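Long-range contacts in serpin B3 (PDB 4ZK3), which belongs to the serpin family of protease inhibitors and, in a form called Pso p27 that makes large aggregates, is linked to psoriasis: residues I27-I32 / L382-F387; F287-S292 / A332-T337. All blocks are in the same frame, centred on the assembly; numbering follows the deposited sequence.

Contact 1: residues I27-I32 / L382-F387; sequences IFYSPI and LFYGRF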
# COMPACT_ATOMS: atom_id res chain seq x y z
N ILE A 27 11.10 -2.07 3.04
CA ILE A 27 10.07 -1.08 2.75
C ILE A 27 8.81 -1.91 2.38
O ILE A 27 8.90 -2.90 1.68
CB ILE A 27 10.50 -0.19 1.56
CG1 ILE A 27 11.65 0.77 1.98
CG2 ILE A 27 9.31 0.56 0.95
CD1 ILE A 27 12.26 1.43 0.75
N PHE A 28 7.66 -1.57 2.93
CA PHE A 28 6.43 -2.24 2.55
C PHE A 28 5.24 -1.36 2.92
O PHE A 28 5.14 -0.82 4.05
CB PHE A 28 6.35 -3.65 3.11
CG PHE A 28 5.19 -4.39 2.66
CD1 PHE A 28 5.16 -4.93 1.37
CD2 PHE A 28 4.05 -4.45 3.45
CE1 PHE A 28 4.02 -5.58 0.90
CE2 PHE A 28 2.88 -5.07 2.97
CZ PHE A 28 2.88 -5.65 1.70
N TYR A 29 4.33 -1.15 1.94
CA TYR A 29 3.24 -0.19 2.09
C TYR A 29 2.18 -0.49 1.03
O TYR A 29 2.43 -1.23 0.04
CB TYR A 29 3.70 1.25 1.96
CG TYR A 29 4.31 1.65 0.61
CD1 TYR A 29 5.67 1.38 0.33
CD2 TYR A 29 3.59 2.40 -0.31
CE1 TYR A 29 6.24 1.74 -0.90
CE2 TYR A 29 4.15 2.78 -1.52
CZ TYR A 29 5.47 2.43 -1.82
OH TYR A 29 6.05 2.88 -3.01
N SER A 30 0.99 -0.00 1.33
CA SER A 30 -0.14 -0.06 0.39
C SER A 30 -0.42 1.31 -0.17
O SER A 30 -1.11 2.13 0.46
CB SER A 30 -1.41 -0.58 1.04
OG SER A 30 -2.47 -0.46 0.08
N PRO A 31 0.02 1.54 -1.40
CA PRO A 31 -0.28 2.83 -2.01
C PRO A 31 -1.77 3.07 -2.17
O PRO A 31 -2.25 4.20 -2.04
CB PRO A 31 0.37 2.73 -3.40
CG PRO A 31 0.61 1.26 -3.65
CD PRO A 31 0.78 0.63 -2.28
N ILE A 32 -2.54 2.03 -2.41
CA ILE A 32 -4.00 2.17 -2.63
C ILE A 32 -4.69 2.60 -1.36
O ILE A 32 -5.65 3.42 -1.38
CB ILE A 32 -4.60 0.85 -3.12
CG1 ILE A 32 -4.45 0.75 -4.61
CG2 ILE A 32 -6.09 0.80 -2.87
CD1 ILE A 32 -5.24 1.83 -5.36
N LEU A 382 -1.68 -3.08 -5.23
CA LEU A 382 -2.26 -2.94 -3.89
C LEU A 382 -1.20 -2.75 -2.79
O LEU A 382 -1.48 -2.07 -1.78
CB LEU A 382 -3.10 -4.18 -3.57
CG LEU A 382 -4.25 -4.48 -4.57
CD1 LEU A 382 -4.91 -5.79 -4.28
CD2 LEU A 382 -5.26 -3.40 -4.74
N PHE A 383 -0.05 -3.41 -2.99
CA PHE A 383 1.02 -3.42 -2.01
C PHE A 383 2.32 -3.45 -2.77
O PHE A 383 2.42 -4.10 -3.84
CB PHE A 383 1.02 -4.67 -1.09
CG PHE A 383 -0.27 -4.91 -0.29
CD1 PHE A 383 -0.46 -4.35 0.98
CD2 PHE A 383 -1.27 -5.74 -0.83
CE1 PHE A 383 -1.63 -4.64 1.71
CE2 PHE A 383 -2.46 -5.98 -0.14
CZ PHE A 383 -2.64 -5.43 1.13
N TYR A 384 3.34 -2.77 -2.21
CA TYR A 384 4.64 -2.63 -2.87
C TYR A 384 5.73 -2.62 -1.82
O TYR A 384 5.55 -2.06 -0.75
CB TYR A 384 4.71 -1.33 -3.71
CG TYR A 384 5.93 -1.20 -4.58
CD1 TYR A 384 7.10 -0.65 -4.11
CD2 TYR A 384 5.91 -1.68 -5.90
CE1 TYR A 384 8.19 -0.52 -4.92
CE2 TYR A 384 7.03 -1.59 -6.72
CZ TYR A 384 8.17 -1.05 -6.21
OH TYR A 384 9.28 -0.90 -7.01
N GLY A 385 6.87 -3.21 -2.15
CA GLY A 385 7.90 -3.39 -1.17
C GLY A 385 9.28 -3.68 -1.67
O GLY A 385 9.49 -4.01 -2.85
N ARG A 386 10.22 -3.53 -0.75
CA ARG A 386 11.60 -3.92 -0.98
C ARG A 386 12.06 -4.77 0.19
O ARG A 386 11.86 -4.38 1.38
CB ARG A 386 12.54 -2.72 -1.05
CG ARG A 386 14.02 -3.16 -1.04
CD ARG A 386 14.95 -2.01 -1.09
NE ARG A 386 15.06 -1.37 0.17
CZ ARG A 386 15.45 -0.10 0.38
NH1 ARG A 386 15.72 0.74 -0.61
NH2 ARG A 386 15.55 0.33 1.62
N PHE A 387 12.55 -5.95 -0.13
CA PHE A 387 13.15 -6.85 0.86
C PHE A 387 14.67 -6.80 0.76
O PHE A 387 15.22 -7.33 -0.19
CB PHE A 387 12.74 -8.27 0.58
CG PHE A 387 13.11 -9.23 1.70
CD1 PHE A 387 12.50 -9.14 2.94
CD2 PHE A 387 14.12 -10.20 1.50
CE1 PHE A 387 12.84 -10.01 3.96
CE2 PHE A 387 14.44 -11.10 2.50
CZ PHE A 387 13.80 -10.99 3.74

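Contact 2: residues F287-S292 / A332-T337; sequences FKVEES and AFVEVT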
# COMPACT_ATOMS: atom_id res chain seq x y z
N PHE A 287 9.43 -14.97 4.40
CA PHE A 287 9.80 -13.69 4.98
C PHE A 287 8.58 -12.95 5.54
O PHE A 287 7.43 -13.20 5.14
CB PHE A 287 10.59 -12.79 4.01
CG PHE A 287 9.80 -12.26 2.80
CD1 PHE A 287 9.12 -11.04 2.86
CD2 PHE A 287 9.86 -12.89 1.62
CE1 PHE A 287 8.50 -10.52 1.73
CE2 PHE A 287 9.23 -12.42 0.49
CZ PHE A 287 8.53 -11.23 0.54
N LYS A 288 8.87 -12.00 6.40
CA LYS A 288 7.86 -11.16 7.03
C LYS A 288 8.38 -9.76 7.09
O LYS A 288 9.50 -9.54 7.55
CB LYS A 288 7.63 -11.68 8.44
CG LYS A 288 6.67 -10.86 9.30
CD LYS A 288 6.46 -11.48 10.67
CE LYS A 288 5.62 -12.73 10.55
NZ LYS A 288 5.44 -13.36 11.89
N VAL A 289 7.61 -8.81 6.60
CA VAL A 289 7.98 -7.43 6.73
C VAL A 289 6.86 -6.63 7.43
O VAL A 289 5.69 -6.70 7.02
CB VAL A 289 8.28 -6.83 5.35
CG1 VAL A 289 8.48 -5.32 5.42
CG2 VAL A 289 9.49 -7.50 4.70
N GLU A 290 7.25 -5.77 8.38
CA GLU A 290 6.35 -4.93 9.09
C GLU A 290 6.93 -3.55 9.15
O GLU A 290 8.02 -3.36 9.65
CB GLU A 290 6.16 -5.51 10.47
CG GLU A 290 5.71 -6.95 10.44
CD GLU A 290 5.27 -7.45 11.82
OE1 GLU A 290 5.85 -8.45 12.29
OE2 GLU A 290 4.30 -6.88 12.40
N GLU A 291 6.28 -2.56 8.57
CA GLU A 291 6.82 -1.22 8.64
C GLU A 291 5.76 -0.16 8.93
O GLU A 291 4.57 -0.34 8.58
CB GLU A 291 7.52 -0.86 7.33
CG GLU A 291 8.62 -1.80 6.86
CD GLU A 291 9.89 -1.80 7.71
OE1 GLU A 291 10.24 -0.79 8.37
OE2 GLU A 291 10.53 -2.85 7.68
N SER A 292 6.21 0.93 9.52
CA SER A 292 5.39 2.11 9.81
C SER A 292 5.89 3.37 9.14
O SER A 292 7.05 3.57 9.03
CB SER A 292 5.39 2.37 11.31
OG SER A 292 4.84 1.26 11.99
N ALA A 332 1.97 -1.29 7.67
CA ALA A 332 1.79 -2.36 6.70
C ALA A 332 2.55 -3.61 7.12
O ALA A 332 3.59 -3.53 7.80
CB ALA A 332 2.21 -1.92 5.29
N PHE A 333 2.02 -4.76 6.71
CA PHE A 333 2.50 -6.10 7.07
C PHE A 333 2.42 -7.02 5.86
O PHE A 333 1.40 -7.01 5.14
CB PHE A 333 1.54 -6.65 8.15
CG PHE A 333 1.71 -8.13 8.47
CD1 PHE A 333 1.08 -9.13 7.70
CD2 PHE A 333 2.45 -8.52 9.57
CE1 PHE A 333 1.26 -10.50 7.98
CE2 PHE A 333 2.58 -9.90 9.92
CZ PHE A 333 1.98 -10.88 9.11
N VAL A 334 3.44 -7.84 5.62
CA VAL A 334 3.30 -8.93 4.68
C VAL A 334 4.05 -10.13 5.24
O VAL A 334 5.13 -9.97 5.85
CB VAL A 334 3.86 -8.55 3.25
CG1 VAL A 334 5.31 -8.12 3.31
CG2 VAL A 334 3.60 -9.62 2.21
N GLU A 335 3.50 -11.30 5.00
CA GLU A 335 4.23 -12.54 5.25
C GLU A 335 4.04 -13.47 4.09
O GLU A 335 2.94 -13.70 3.63
CB GLU A 335 3.74 -13.25 6.54
CG GLU A 335 4.53 -14.54 6.80
CD GLU A 335 4.30 -15.17 8.15
OE1 GLU A 335 3.27 -14.91 8.77
OE2 GLU A 335 5.19 -15.94 8.55
N VAL A 336 5.14 -14.06 3.66
CA VAL A 336 5.16 -15.05 2.59
C VAL A 336 5.57 -16.43 3.17
O VAL A 336 6.53 -16.53 3.92
CB VAL A 336 6.15 -14.51 1.52
CG1 VAL A 336 6.63 -15.57 0.54
CG2 VAL A 336 5.47 -13.36 0.78
N THR A 337 4.80 -17.46 2.83
CA THR A 337 5.01 -18.82 3.26
C THR A 337 4.91 -19.71 2.03
O THR A 337 4.65 -19.22 0.92
CB THR A 337 3.95 -19.32 4.28
OG1 THR A 337 2.70 -19.54 3.59
CG2 THR A 337 3.77 -18.32 5.42

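Contact 1: residues I27-I32 / L382-F387
Ile27 and Arg386 illustrate how a greasy side chain can carry a charged one: the Ile27 CD1 methyl lies over the centre of one guanidinium face, 3.6 Å from Arg386 CZ. A bend in the arginine chain at chi3 (77°) brings the group there. On the same face of the antiparallel pair Tyr29 and Tyr384 run side by side, with Tyr29 OH 3.8 Å from Tyr384 CD1. Strands 27-29 and 380-387 are neighbours in the buried serpin sheet usually called sheet B, with strand 369-375 on the far side of 380-387 and helix 4-19 packing on the face of Ile27, Tyr29 and Tyr384. The opposite face carries Phe28 and Phe383, whose rings are nearly parallel (7°) but so far displaced that they hardly stack; instead Phe28 CZ rests 3.5 Å from Phe383 CB. Between the two faces, paired backbone hydrogen bonds join Ile27 to Arg386 and Tyr29 to Tyr384.

Ser30, the N-cap residue of helix 31-42, serves helix and sheet: OG donates to Leu382 O at 2.7 Å and caps Ser33 N. Leu382 and Phe383 together face Ile373 in a classic beta bulge. Farther out, Arg386 is held by Asn25 O and a salt bridge to Glu258, while Tyr29 OH bonds to Met12 O. These polar groups thus have partners, and the Ser30 hydroxyl couples the helix start to the strand.

Contact 2: residues F287-S292 / A332-T337
The Phe287 ring is covered on one face by Val336, whose CB stands 4.1 Å from the ring centroid and 21° off its normal, a CH-pi contact. The two residues lie on neighbouring antiparallel strands of the large serpin sheet, usually called sheet A. Val336 CG2 comes over the same ring, 3.7 Å from Phe287 CZ. The phenyl is placed there by a chi1 of 68°, which sets CG between the backbone N and the carbonyl carbon; outside the pair, the rings of Phe371 and Phe387 also meet it. The second flat group, Phe333, has Glu290 OE2 in plane at its edge, 3.8 Å from Phe333 CD2. Carboxylate and ring planes stand 75° apart, while Glu290 CG packs against the same ring carbon.

Phe287, Val289 and Glu291 pair with Val336, Val334 and Ala332 through backbone hydrogen bonds in both directions, of which Phe287 N to Val336 O is weak. The buried face bearing these valines adds an aliphatic contact, Val289 CB to Val334 CG1 at 3.8 Å, and is packed by Phe28 of strand 27-29. Beyond, strand 325-336 is bonded on through Phe333 and Glu335 to strand 340-351, consistent with a reactive-centre segment inserted into the sheet, as in cleaved serpins.

On the other face, Lys288 and Glu335 have opposite charges but form no salt bridge: Lys288 NZ stays 4.1 Å from Glu335 OE1, and the methylene Lys288 CE touches Glu335 CD at 3.7 Å.

From the N terminus the chain runs through helix 4-19 into strand 27-29, whose partner lies near the C terminus, so contact 1 closes a loop of about 350 residues. Contact 2 closes a much shorter one, the excursion between 292 and 332, wholly within the larger loop; the two do not cross. Their centres are about 10 Å apart, and Phe28 bridges them: its CZ lies 3.4 Å from Val334 CB, and its CB 3.6 Å from Val289 CG1. Contact 1 thus joins a strand soon after the first helix to one close to the C terminus, and contact 2 contributes part of the inner surface of sheet A, against which Phe28 of sheet B packs.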